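Local coordinates for protein beta-mannosidase (Trichoderma harzianum, PDB 4CVU) that probably hydrolyses terminal beta-linked mannose residues from the non-reducing ends of oligosaccharides, as a fungal member of glycoside hydrolase family 2, at residues L771-L776 with A820-E825. Numbering follows the deposited sequence.
Sequences LTWVDL and AVLVIE. With CD (cadmium ion), chain Z.
Trp773 lays its indole flat across Leu822, its partner in a non-hydrogen-bonded antiparallel pair. Leu822 CB stands 3.6 Å from the centroid of the Trp773 six-membered ring, only 1° off the normal, in a face-on CH-pi contact. The two methyls of Leu822 follow the same face: CD1 lies 3.7 Å from Trp773 NE1, on the pyrrole side, while CD2 reaches CZ2. What turns the ring over the neighbouring strand is chi1 of Trp773, -76°, which sets CG beside the backbone N, with chi2 near 98°. With an alanine in place of this tryptophan, Leu822 CB and its methyls would probably lose the flat ring they rest on, leaving a gap in the buried face. Further along this face Leu771 CD2 meets Ile824 CG1, and Leu771 CB packs on Leu822 CD1.

The other face carries Thr772, Val774, Val821 and Val823. Here Val774 and Val821 run alongside each other, their branches aimed in one direction, with CG2 of Val774 3.6 Å from CG1 of Val821; Leu776 CD2 then comes up to Val821 CB. Thr772 and Val823 exchange two nearly straight backbone hydrogen bonds, and Val774 and Val821 another two. Val823 O is gripped twice, by Thr772 N at 3.1 Å and by a water that also bonds Thr772 OG1. At the end of this run Glu825 binds a cadmium ion through OE2, at 2.6 Å.

Strands 765-774 and 821-830 are the central pair of a four-stranded antiparallel sheet in the Ig/CBM-like domain, flanked by 790-795 and 841-849. Phe849 of the latter touches both Trp773 and Leu822, while Ile755 and Leu753 of strand 752-759 pack on Leu771 and Leu822, respectively.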
loop_
_atom_site.group_PDB
_atom_site.type_symbol
_atom_site.label_atom_id
_atom_site.label_comp_id
_atom_site.label_asym_id
_atom_site.label_seq_id
_atom_site.Cartn_x
_atom_site.Cartn_y
_atom_site.Cartn_z
ATOM N N LEU A 771 -17.832 38.747 -25.081
ATOM C CA LEU A 771 -18.256 38.786 -23.686
ATOM C C LEU A 771 -19.721 38.367 -23.610
ATOM O O LEU A 771 -20.617 39.181 -23.889
ATOM C CB LEU A 771 -18.091 40.197 -23.140
ATOM C CG LEU A 771 -16.657 40.746 -23.241
ATOM C CD1 LEU A 771 -16.613 42.235 -22.952
ATOM C CD2 LEU A 771 -15.730 39.987 -22.305
ATOM N N THR A 772 -19.950 37.105 -23.241
ATOM C CA THR A 772 -21.268 36.499 -23.276
ATOM C C THR A 772 -21.789 36.131 -21.889
ATOM O O THR A 772 -21.287 35.199 -21.273
ATOM C CB THR A 772 -21.251 35.208 -24.121
ATOM O OG1 THR A 772 -20.681 35.487 -25.399
ATOM C CG2 THR A 772 -22.681 34.634 -24.299
ATOM N N TRP A 773 -22.833 36.827 -21.437
ATOM C CA TRP A 773 -23.461 36.547 -20.153
ATOM C C TRP A 773 -24.613 35.538 -20.322
ATOM O O TRP A 773 -25.575 35.801 -21.061
ATOM C CB TRP A 773 -24.011 37.823 -19.529
ATOM C CG TRP A 773 -23.016 38.742 -18.918
ATOM C CD1 TRP A 773 -22.468 39.864 -19.483
ATOM C CD2 TRP A 773 -22.478 38.662 -17.591
ATOM N NE1 TRP A 773 -21.610 40.468 -18.601
ATOM C CE2 TRP A 773 -21.610 39.760 -17.426
ATOM C CE3 TRP A 773 -22.649 37.771 -16.527
ATOM C CZ2 TRP A 773 -20.892 39.981 -16.226
ATOM C CZ3 TRP A 773 -21.929 37.991 -15.340
ATOM C CH2 TRP A 773 -21.078 39.096 -15.205
ATOM N N VAL A 774 -24.509 34.394 -19.637
ATOM C CA VAL A 774 -25.587 33.410 -19.589
ATOM C C VAL A 774 -25.913 33.061 -18.140
ATOM O O VAL A 774 -25.113 33.326 -17.251
ATOM C CB VAL A 774 -25.222 32.141 -20.369
ATOM C CG1 VAL A 774 -24.914 32.490 -21.817
ATOM C CG2 VAL A 774 -24.050 31.429 -19.733
ATOM N N ASP A 775 -27.083 32.472 -17.904
ATOM C CA ASP A 775 -27.385 31.850 -16.600
ATOM C C ASP A 775 -26.799 30.431 -16.601
ATOM O O ASP A 775 -26.276 29.988 -17.617
ATOM C CB ASP A 775 -28.908 31.868 -16.296
ATOM C CG ASP A 775 -29.746 31.030 -17.274
ATOM O OD1 ASP A 775 -29.215 30.122 -17.941
ATOM O OD2 ASP A 775 -30.982 31.284 -17.376
ATOM N N LEU A 776 -26.902 29.718 -15.490
ATOM C CA LEU A 776 -26.179 28.429 -15.324
ATOM C C LEU A 776 -26.866 27.226 -16.001
ATOM O O LEU A 776 -26.367 26.084 -15.959
ATOM C CB LEU A 776 -25.863 28.187 -13.849
ATOM C CG LEU A 776 -25.178 29.395 -13.156
ATOM C CD1 LEU A 776 -24.951 29.170 -11.670
ATOM C CD2 LEU A 776 -23.849 29.747 -13.809
ATOM N N ALA A 820 -25.467 33.212 -12.740
ATOM C CA ALA A 820 -24.837 33.990 -13.804
ATOM C C ALA A 820 -23.367 33.658 -14.015
ATOM O O ALA A 820 -22.606 33.508 -13.074
ATOM C CB ALA A 820 -24.977 35.465 -13.496
ATOM N N VAL A 821 -22.958 33.598 -15.270
ATOM C CA VAL A 821 -21.547 33.472 -15.593
ATOM C C VAL A 821 -21.271 34.235 -16.868
ATOM O O VAL A 821 -22.099 34.268 -17.796
ATOM C CB VAL A 821 -21.121 31.988 -15.738
ATOM C CG1 VAL A 821 -21.820 31.331 -16.919
ATOM C CG2 VAL A 821 -19.608 31.868 -15.886
ATOM N N LEU A 822 -20.086 34.845 -16.904
ATOM C CA LEU A 822 -19.609 35.594 -18.048
ATOM C C LEU A 822 -18.520 34.793 -18.718
ATOM O O LEU A 822 -17.509 34.516 -18.104
ATOM C CB LEU A 822 -19.049 36.953 -17.619
ATOM C CG LEU A 822 -18.252 37.753 -18.679
ATOM C CD1 LEU A 822 -19.081 38.070 -19.910
ATOM C CD2 LEU A 822 -17.743 39.060 -18.076
ATOM N N VAL A 823 -18.718 34.457 -19.986
ATOM C CA VAL A 823 -17.760 33.660 -20.737
ATOM C C VAL A 823 -16.994 34.607 -21.647
ATOM O O VAL A 823 -17.587 35.349 -22.415
ATOM C CB VAL A 823 -18.447 32.552 -21.550
ATOM C CG1 VAL A 823 -17.422 31.741 -22.318
ATOM C CG2 VAL A 823 -19.272 31.675 -20.631
ATOM N N ILE A 824 -15.666 34.578 -21.507
ATOM C CA ILE A 824 -14.742 35.491 -22.167
ATOM C C ILE A 824 -13.880 34.750 -23.191
ATOM O O ILE A 824 -13.197 33.810 -22.835
ATOM C CB ILE A 824 -13.817 36.109 -21.111
ATOM C CG1 ILE A 824 -14.644 36.908 -20.088
ATOM C CG2 ILE A 824 -12.771 36.997 -21.767
ATOM C CD1 ILE A 824 -13.905 37.191 -18.811
ATOM N N GLU A 825 -13.920 35.171 -24.454
ATOM C CA GLU A 825 -13.039 34.622 -25.485
ATOM C C GLU A 825 -12.348 35.731 -26.253
ATOM O O GLU A 825 -13.006 36.603 -26.857
ATOM C CB GLU A 825 -13.764 33.721 -26.480
ATOM C CG GLU A 825 -14.791 32.806 -25.843
ATOM C CD GLU A 825 -15.153 31.585 -26.698
ATOM O OE1 GLU A 825 -14.707 31.469 -27.885
ATOM O OE2 GLU A 825 -15.883 30.725 -26.152
HETATM CD CD CD Z . -17.830 29.755 -27.546
HETATM O O HOH W 1 -17.873 34.760 -25.275
#